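Local coordinates for NOL1/NOP2/sun family protein (Enterococcus faecium, PDB 3M4X) that probably methylates cytosine in ribosomal RNA, taking the methyl group from S-adenosylmethionine, with a Rossmann-like methyltransferase domain joined to RNA-binding domains, at residues Ala64-Glu69 and Gln264-Gly269; Ala94-Thr99 and Ile260-Ser265; Cys235-Glu240 and Ile285-Asp290. All blocks are in the same frame, centred on the assembly; numbering follows the deposited sequence.

Contact 1. Residues Ala64-Glu69 and Gln264-Gly269; sequences APYSNE and QSVSSG
Gln264 starts out with CG trans to its N (chi1 -177°) and then folds at chi2 (67°), which lays its methylenes along Pro65 and the near corner of the Tyr66 ring. Tyr66, whose CG sits anti to its carbonyl carbon, is carried in obliquely to meet it. The contact joins a loop of the RsmF-type N-terminal domain, after helix 49-56, to residues 264-269 of the Rossmann-like methyltransferase domain, a loop that runs into strand 267-268. No hydrogen bond crosses between the two segments; the contact is van der Waals, mostly between carbons, with Pro65 O against a methylene. Pro65 meets Gln264 twice: its O approaches Gln264 CB at 3.4 Å, while its CB is 4.0 Å from Gln264 CG. The same Pro65 CB lies 3.8 Å above the plane of the Tyr66 ring, over its centre, so proline covers one ring face. The ring and the Gln264 amide are steeply turned, their planes 77° apart, which rules out amide stacking. Tyr66 OH is taken up by the backbone O of Gln291, fixing the outer end of the ring. On the loop itself Ser67 OG forms an ST turn, accepting from Glu69 N at 3.0 Å and bracing the bend that follows the tyrosine. Tyr66 CE2 is shared, lying 3.5 Å from Gln264 CG and also 3.5 Å from Val266 CG1.

Contact 2. Residues Ala94-Thr99 and Ile260-Ser265; sequences AMIVGT and IPLTQS
Leu262 carries the whole of the direct contact with Ile96 and Thr99, and the chain reaches it through Ile260. The Ile260 side chain is directed to the helix but makes no close contact with residues 94-99, and it packs instead on Ile283 of strand 283-285. Past Pro261 the backbone extends, and Leu262 turns its side chain to the helix. Its CG is anti to the carbonyl carbon (chi1 -86°), and the isobutyl group then forks over two residues that lie one helical turn apart. One branch, Leu262 CD1, comes tip to tip with Ile96 CD1 at 3.3 Å, closer than carbons usually pack; at this resolution part of that tightness may be coordinate error. The other branch, Leu262 CD2, rests at a relaxed 4.0 Å from Thr99 CG2.

This is a leucine set against the i and i+3 residues of a helix, here 95-101, which packs on strands 283-285 and 295-302 of the Rossmann-like sheet. On Ile96, CG1 trans to N (chi1 -166°) and a bend at chi2 (57°) together bring CD1 to Leu262, while the side chain also touches Val297 and Ile285 on those strands. Thr99 divides its duties: the methyl faces Leu262, whereas the hydroxyl donates to the backbone O of Tyr66, so the polar end is satisfied away from the apolar surface. Farther along, Gln264 has already left the helix to its neighbours, its side chain turning to the adjoining loop 64-69.

Contact 3. Residues Cys235-Glu240 and Ile285-Asp290; sequences CTFAPE and IWPHKD
Phe237 presses its ring against both Trp286 and Pro287. With the six-membered ring of Trp286 the planes are almost parallel, 2° apart, but slid so far that the centroids lie 5.2 Å from each other and the rings barely overlap; Phe237 CD2 touches Trp286 CZ3 at 3.6 Å. Pro287 and Phe237 reach toward each other from opposite directions, Pro287 CG 3.6 Å from Phe237 CZ. At the edge of the phenylalanine ring, in its plane, lies Ile285 O, 3.7 Å from Phe237 CE2. The contact joins the loop between strand 228-234 and helix 243-252 to the turn after strand 283-285, within the Rossmann-like methyltransferase domain. N-terminal helices 10-20 and 24-33 pack against it, Phe27 meeting both Phe237 and Trp286 edge-to-face. Behind this shell, Asp290 OD2 accepts from Trp286 N at 2.9 Å through its anti lone pair, nearly straight at 170°, and also binds Ser267 OG. Trp286 O accepts from both Asp290 N and Lys289 N, closing the turn. No hydrogen bond links the segments, so cohesion here probably rests on dispersion between buried rings, with the ring's C-H edge perhaps weakly favoured by the carbonyl oxygen.

Overall arrangement
All three contacts lie on one side of the chain's centre, about the border between the N-terminal domain and the Rossmann-like sheet. Contacts 1 and 2 have centres only about 4 Å apart and share Gln264 and Ser265. The centre of contact 3 is about 13 Å from that of contact 1 and about 15 Å from that of contact 2. In chain order 64-69 and 94-99 come first, then 235-240, 260-269 and 285-290, so contact 3 interlaces with both others. Residues 264-269 contain strand 267-268, which pairs antiparallel with strand 283-285, leading into 285-290. The N-terminal part thus packs on the methyltransferase sheet at neighbouring points, contacts 1 and 2 meeting through Tyr66 and Thr99, contacts 1 and 3 through Ser267 and Asp290.

Contact 1. Residues Ala64-Glu69 and Gln264-Gly269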
loop_
_atom_site.group_PDB
_atom_site.type_symbol
_atom_site.label_atom_id
_atom_site.label_comp_id
_atom_site.label_asym_id
_atom_site.label_seq_id
_atom_site.Cartn_x
_atom_site.Cartn_y
_atom_site.Cartn_z
ATOM N N ALA A 64 -10.706 2.351 14.136
ATOM C CA ALA A 64 -10.733 3.522 13.259
ATOM C C ALA A 64 -12.047 3.584 12.475
ATOM O O ALA A 64 -12.634 2.552 12.157
ATOM C CB ALA A 64 -9.551 3.499 12.313
ATOM N N PRO A 65 -12.498 4.798 12.135
ATOM C CA PRO A 65 -13.807 4.996 11.498
ATOM C C PRO A 65 -13.893 4.476 10.066
ATOM O O PRO A 65 -14.977 4.091 9.629
ATOM C CB PRO A 65 -13.971 6.529 11.471
ATOM C CG PRO A 65 -12.835 7.087 12.243
ATOM C CD PRO A 65 -11.752 6.059 12.266
ATOM N N TYR A 66 -12.783 4.478 9.340
ATOM C CA TYR A 66 -12.851 4.280 7.896
ATOM C C TYR A 66 -12.156 3.024 7.361
ATOM O O TYR A 66 -11.891 2.942 6.170
ATOM C CB TYR A 66 -12.310 5.508 7.151
ATOM C CG TYR A 66 -12.901 6.825 7.604
ATOM C CD1 TYR A 66 -12.086 7.827 8.106
ATOM C CD2 TYR A 66 -14.267 7.061 7.548
ATOM C CE1 TYR A 66 -12.610 9.030 8.536
ATOM C CE2 TYR A 66 -14.802 8.270 7.982
ATOM C CZ TYR A 66 -13.965 9.244 8.475
ATOM O OH TYR A 66 -14.462 10.451 8.898
ATOM N N SER A 67 -11.852 2.061 8.225
ATOM C CA SER A 67 -11.429 0.743 7.746
ATOM C C SER A 67 -11.726 -0.372 8.736
ATOM O O SER A 67 -11.491 -0.231 9.924
ATOM C CB SER A 67 -9.936 0.717 7.388
ATOM O OG SER A 67 -9.443 -0.619 7.413
ATOM N N ASN A 68 -12.218 -1.483 8.202
ATOM C CA ASN A 68 -12.454 -2.741 8.911
ATOM C C ASN A 68 -11.285 -3.256 9.743
ATOM O O ASN A 68 -11.473 -4.083 10.632
ATOM C CB ASN A 68 -12.753 -3.823 7.869
ATOM C CG ASN A 68 -14.153 -4.353 7.970
ATOM O OD1 ASN A 68 -14.850 -4.475 6.967
ATOM N ND2 ASN A 68 -14.581 -4.674 9.187
ATOM N N GLU A 69 -10.080 -2.798 9.423
ATOM C CA GLU A 69 -8.862 -3.340 10.031
ATOM C C GLU A 69 -8.044 -2.245 10.707
ATOM O O GLU A 69 -6.872 -2.432 11.027
ATOM C CB GLU A 69 -8.041 -4.050 8.951
ATOM C CG GLU A 69 -8.881 -5.063 8.152
ATOM C CD GLU A 69 -8.466 -5.190 6.691
ATOM O OE1 GLU A 69 -7.642 -4.378 6.209
ATOM O OE2 GLU A 69 -8.975 -6.111 6.018
ATOM N N GLN A 264 -19.775 4.161 8.384
ATOM C CA GLN A 264 -19.492 5.478 8.929
ATOM C C GLN A 264 -20.058 6.580 8.025
ATOM O O GLN A 264 -19.731 6.655 6.839
ATOM C CB GLN A 264 -17.980 5.646 9.104
ATOM C CG GLN A 264 -17.564 6.959 9.747
ATOM C CD GLN A 264 -18.007 7.074 11.192
ATOM O OE1 GLN A 264 -18.332 6.075 11.840
ATOM N NE2 GLN A 264 -18.020 8.300 11.709
ATOM N N SER A 265 -20.916 7.430 8.578
ATOM C CA SER A 265 -21.434 8.556 7.808
ATOM C C SER A 265 -20.337 9.587 7.603
ATOM O O SER A 265 -19.424 9.717 8.424
ATOM C CB SER A 265 -22.640 9.190 8.492
ATOM O OG SER A 265 -23.827 8.509 8.136
ATOM N N VAL A 266 -20.422 10.315 6.499
ATOM C CA VAL A 266 -19.377 11.252 6.131
ATOM C C VAL A 266 -19.990 12.390 5.375
ATOM O O VAL A 266 -21.159 12.333 4.999
ATOM C CB VAL A 266 -18.320 10.591 5.219
ATOM C CG1 VAL A 266 -17.273 9.878 6.042
ATOM C CG2 VAL A 266 -18.988 9.637 4.225
ATOM N N SER A 267 -19.195 13.428 5.146
ATOM C CA SER A 267 -19.605 14.523 4.278
ATOM C C SER A 267 -19.511 14.090 2.812
ATOM O O SER A 267 -18.922 13.054 2.485
ATOM C CB SER A 267 -18.740 15.756 4.523
ATOM O OG SER A 267 -18.819 16.162 5.877
ATOM N N SER A 268 -20.078 14.896 1.930
ATOM C CA SER A 268 -20.194 14.514 0.539
ATOM C C SER A 268 -19.652 15.613 -0.358
ATOM O O SER A 268 -19.515 16.753 0.070
ATOM C CB SER A 268 -21.658 14.252 0.217
ATOM O OG SER A 268 -22.233 15.400 -0.370
ATOM N N GLY A 269 -19.322 15.275 -1.599
ATOM C CA GLY A 269 -18.975 16.295 -2.572
ATOM C C GLY A 269 -20.154 17.249 -2.753
ATOM O O GLY A 269 -21.303 16.882 -2.505
#

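Contact 2. Residues Ala94-Thr99 and Ile260-Ser265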
loop_
_atom_site.group_PDB
_atom_site.type_symbol
_atom_site.label_atom_id
_atom_site.label_comp_id
_atom_site.label_asym_id
_atom_site.label_seq_id
_atom_site.Cartn_x
_atom_site.Cartn_y
_atom_site.Cartn_z
ATOM N N ALA A 94 -7.061 8.963 5.528
ATOM C CA ALA A 94 -6.402 8.356 4.371
ATOM C C ALA A 94 -6.898 6.919 4.134
ATOM O O ALA A 94 -6.938 6.438 3.001
ATOM C CB ALA A 94 -4.886 8.387 4.543
HETATM N N MSE A 95 -7.297 6.244 5.207
HETATM C CA MSE A 95 -7.783 4.868 5.089
HETATM C C MSE A 95 -9.045 4.776 4.243
HETATM O O MSE A 95 -9.409 3.694 3.774
HETATM C CB MSE A 95 -8.064 4.272 6.458
HETATM C CG MSE A 95 -6.854 4.169 7.368
HETATM SE SE MSE A 95 -7.412 3.261 9.015
HETATM C CE MSE A 95 -5.801 3.556 10.087
ATOM N N ILE A 96 -9.724 5.905 4.063
ATOM C CA ILE A 96 -10.988 5.910 3.333
ATOM C C ILE A 96 -10.762 5.501 1.882
ATOM O O ILE A 96 -11.621 4.897 1.252
ATOM C CB ILE A 96 -11.672 7.297 3.368
ATOM C CG1 ILE A 96 -13.127 7.189 2.916
ATOM C CG2 ILE A 96 -10.928 8.297 2.480
ATOM C CD1 ILE A 96 -13.930 6.223 3.717
ATOM N N VAL A 97 -9.587 5.825 1.365
ATOM C CA VAL A 97 -9.306 5.626 -0.045
ATOM C C VAL A 97 -9.254 4.138 -0.374
ATOM O O VAL A 97 -9.961 3.668 -1.269
ATOM C CB VAL A 97 -7.991 6.325 -0.425
ATOM C CG1 VAL A 97 -7.643 6.054 -1.859
ATOM C CG2 VAL A 97 -8.118 7.818 -0.166
ATOM N N GLY A 98 -8.441 3.397 0.378
ATOM C CA GLY A 98 -8.352 1.956 0.221
ATOM C C GLY A 98 -9.672 1.268 0.470
ATOM O O GLY A 98 -10.020 0.287 -0.185
ATOM N N THR A 99 -10.436 1.790 1.412
ATOM C CA THR A 99 -11.727 1.187 1.704
ATOM C C THR A 99 -12.705 1.401 0.544
ATOM O O THR A 99 -13.398 0.473 0.133
ATOM C CB THR A 99 -12.288 1.713 3.022
ATOM O OG1 THR A 99 -11.425 1.287 4.083
ATOM C CG2 THR A 99 -13.695 1.184 3.266
ATOM N N ILE A 260 -20.257 4.766 -2.941
ATOM C CA ILE A 260 -19.239 4.160 -2.103
ATOM C C ILE A 260 -19.895 3.755 -0.789
ATOM O O ILE A 260 -20.026 4.574 0.117
ATOM C CB ILE A 260 -18.110 5.156 -1.821
ATOM C CG1 ILE A 260 -17.439 5.576 -3.138
ATOM C CG2 ILE A 260 -17.103 4.554 -0.818
ATOM C CD1 ILE A 260 -16.453 6.740 -3.023
ATOM N N PRO A 261 -20.346 2.497 -0.693
ATOM C CA PRO A 261 -21.051 2.079 0.523
ATOM C C PRO A 261 -20.162 2.224 1.755
ATOM O O PRO A 261 -19.002 1.809 1.744
ATOM C CB PRO A 261 -21.366 0.601 0.264
ATOM C CG PRO A 261 -21.225 0.422 -1.233
ATOM C CD PRO A 261 -20.172 1.390 -1.652
ATOM N N LEU A 262 -20.700 2.829 2.806
ATOM C CA LEU A 262 -19.981 2.951 4.071
ATOM C C LEU A 262 -20.924 2.857 5.258
ATOM O O LEU A 262 -22.098 3.220 5.163
ATOM C CB LEU A 262 -19.226 4.270 4.141
ATOM C CG LEU A 262 -17.840 4.280 3.519
ATOM C CD1 LEU A 262 -17.201 5.622 3.780
ATOM C CD2 LEU A 262 -17.008 3.166 4.112
ATOM N N THR A 263 -20.400 2.360 6.374
ATOM C CA THR A 263 -21.143 2.334 7.624
ATOM C C THR A 263 -21.013 3.695 8.282
ATOM O O THR A 263 -22.000 4.309 8.677
ATOM C CB THR A 263 -20.594 1.269 8.581
ATOM O OG1 THR A 263 -20.631 -0.009 7.940
ATOM C CG2 THR A 263 -21.425 1.222 9.874
ATOM N N GLN A 264 -19.775 4.161 8.384
ATOM C CA GLN A 264 -19.492 5.478 8.929
ATOM C C GLN A 264 -20.058 6.580 8.025
ATOM O O GLN A 264 -19.731 6.655 6.839
ATOM C CB GLN A 264 -17.980 5.646 9.104
ATOM C CG GLN A 264 -17.564 6.959 9.747
ATOM C CD GLN A 264 -18.007 7.074 11.192
ATOM O OE1 GLN A 264 -18.332 6.075 11.840
ATOM N NE2 GLN A 264 -18.020 8.300 11.709
ATOM N N SER A 265 -20.916 7.430 8.578
ATOM C CA SER A 265 -21.434 8.556 7.808
ATOM C C SER A 265 -20.337 9.587 7.603
ATOM O O SER A 265 -19.424 9.717 8.424
ATOM C CB SER A 265 -22.640 9.190 8.492
ATOM O OG SER A 265 -23.827 8.509 8.136
#

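Contact 3. Residues Cys235-Glu240 and Ile285-Asp290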
loop_
_atom_site.group_PDB
_atom_site.type_symbol
_atom_site.label_atom_id
_atom_site.label_comp_id
_atom_site.label_asym_id
_atom_site.label_seq_id
_atom_site.Cartn_x
_atom_site.Cartn_y
_atom_site.Cartn_z
ATOM N N CYS A 235 -5.749 14.764 -0.900
ATOM C CA CYS A 235 -5.715 15.212 0.488
ATOM C C CYS A 235 -5.797 16.736 0.554
ATOM O O CYS A 235 -5.055 17.390 1.272
ATOM C CB CYS A 235 -4.482 14.676 1.231
ATOM S SG CYS A 235 -2.894 15.174 0.536
ATOM N N THR A 236 -6.710 17.298 -0.225
ATOM C CA THR A 236 -6.891 18.732 -0.261
ATOM C C THR A 236 -8.375 19.009 -0.311
ATOM O O THR A 236 -9.165 18.117 -0.627
ATOM C CB THR A 236 -6.194 19.376 -1.472
ATOM O OG1 THR A 236 -6.056 20.783 -1.243
ATOM C CG2 THR A 236 -6.993 19.135 -2.777
ATOM N N PHE A 237 -8.746 20.244 -0.002
ATOM C CA PHE A 237 -10.151 20.635 0.067
ATOM C C PHE A 237 -10.627 21.337 -1.204
ATOM O O PHE A 237 -11.833 21.466 -1.436
ATOM C CB PHE A 237 -10.395 21.560 1.279
ATOM C CG PHE A 237 -10.017 20.946 2.597
ATOM C CD1 PHE A 237 -8.909 21.404 3.302
ATOM C CD2 PHE A 237 -10.761 19.906 3.130
ATOM C CE1 PHE A 237 -8.554 20.838 4.520
ATOM C CE2 PHE A 237 -10.408 19.324 4.342
ATOM C CZ PHE A 237 -9.304 19.795 5.042
ATOM N N ALA A 238 -9.690 21.795 -2.026
ATOM C CA ALA A 238 -10.048 22.642 -3.168
ATOM C C ALA A 238 -11.019 21.984 -4.139
ATOM O O ALA A 238 -10.801 20.850 -4.573
ATOM C CB ALA A 238 -8.798 23.120 -3.901
ATOM N N PRO A 239 -12.110 22.696 -4.468
ATOM C CA PRO A 239 -13.007 22.263 -5.545
ATOM C C PRO A 239 -12.220 22.017 -6.817
ATOM O O PRO A 239 -12.511 21.058 -7.524
ATOM C CB PRO A 239 -13.934 23.473 -5.739
ATOM C CG PRO A 239 -13.976 24.111 -4.347
ATOM C CD PRO A 239 -12.590 23.921 -3.792
ATOM N N GLU A 240 -11.238 22.870 -7.105
ATOM C CA GLU A 240 -10.500 22.766 -8.362
ATOM C C GLU A 240 -9.873 21.381 -8.542
ATOM O O GLU A 240 -9.714 20.918 -9.660
ATOM C CB GLU A 240 -9.440 23.867 -8.487
ATOM C CG GLU A 240 -10.009 25.294 -8.594
ATOM C CD GLU A 240 -10.405 25.875 -7.235
ATOM O OE1 GLU A 240 -10.229 25.191 -6.203
ATOM O OE2 GLU A 240 -10.892 27.020 -7.194
ATOM N N ILE A 285 -14.135 14.512 3.608
ATOM C CA ILE A 285 -13.847 14.422 5.024
ATOM C C ILE A 285 -13.337 15.784 5.487
ATOM O O ILE A 285 -12.299 16.259 5.026
ATOM C CB ILE A 285 -12.844 13.280 5.318
ATOM C CG1 ILE A 285 -13.493 11.934 4.992
ATOM C CG2 ILE A 285 -12.409 13.307 6.779
ATOM C CD1 ILE A 285 -12.581 10.767 5.119
ATOM N N TRP A 286 -14.108 16.423 6.360
ATOM C CA TRP A 286 -13.769 17.741 6.890
ATOM C C TRP A 286 -13.306 17.582 8.340
ATOM O O TRP A 286 -13.946 16.875 9.121
ATOM C CB TRP A 286 -14.985 18.666 6.861
ATOM C CG TRP A 286 -15.522 19.073 5.488
ATOM C CD1 TRP A 286 -16.633 18.576 4.860
ATOM C CD2 TRP A 286 -15.006 20.104 4.627
ATOM N NE1 TRP A 286 -16.822 19.213 3.653
ATOM C CE2 TRP A 286 -15.842 20.158 3.490
ATOM C CE3 TRP A 286 -13.919 20.981 4.706
ATOM C CZ2 TRP A 286 -15.616 21.049 2.436
ATOM C CZ3 TRP A 286 -13.696 21.863 3.658
ATOM C CH2 TRP A 286 -14.543 21.893 2.538
ATOM N N PRO A 287 -12.196 18.238 8.707
ATOM C CA PRO A 287 -11.597 18.078 10.042
ATOM C C PRO A 287 -12.502 18.605 11.164
ATOM O O PRO A 287 -12.444 18.132 12.293
ATOM C CB PRO A 287 -10.318 18.925 9.968
ATOM C CG PRO A 287 -10.144 19.300 8.522
ATOM C CD PRO A 287 -11.485 19.228 7.883
ATOM N N HIS A 288 -13.329 19.592 10.858
ATOM C CA HIS A 288 -14.198 20.163 11.876
ATOM C C HIS A 288 -15.486 19.361 12.060
ATOM O O HIS A 288 -16.265 19.631 12.971
ATOM C CB HIS A 288 -14.519 21.619 11.538
ATOM C CG HIS A 288 -15.290 21.793 10.264
ATOM N ND1 HIS A 288 -14.727 21.600 9.018
ATOM C CD2 HIS A 288 -16.574 22.157 10.046
ATOM C CE1 HIS A 288 -15.637 21.833 8.089
ATOM N NE2 HIS A 288 -16.764 22.174 8.685
ATOM N N LYS A 289 -15.679 18.361 11.206
ATOM C CA LYS A 289 -16.969 17.699 11.044
ATOM C C LYS A 289 -16.836 16.196 11.233
ATOM O O LYS A 289 -17.621 15.571 11.944
ATOM C CB LYS A 289 -17.495 17.947 9.624
ATOM C CG LYS A 289 -18.815 18.684 9.532
ATOM C CD LYS A 289 -19.344 18.592 8.110
ATOM C CE LYS A 289 -20.727 19.213 7.936
ATOM N NZ LYS A 289 -21.281 18.887 6.585
ATOM N N ASP A 290 -15.842 15.627 10.557
ATOM C CA ASP A 290 -15.644 14.189 10.502
ATOM C C ASP A 290 -14.375 13.822 11.237
ATOM O O ASP A 290 -13.696 14.683 11.784
ATOM C CB ASP A 290 -15.514 13.734 9.051
ATOM C CG ASP A 290 -16.669 14.184 8.196
ATOM O OD1 ASP A 290 -17.822 13.867 8.547
ATOM O OD2 ASP A 290 -16.424 14.861 7.177
#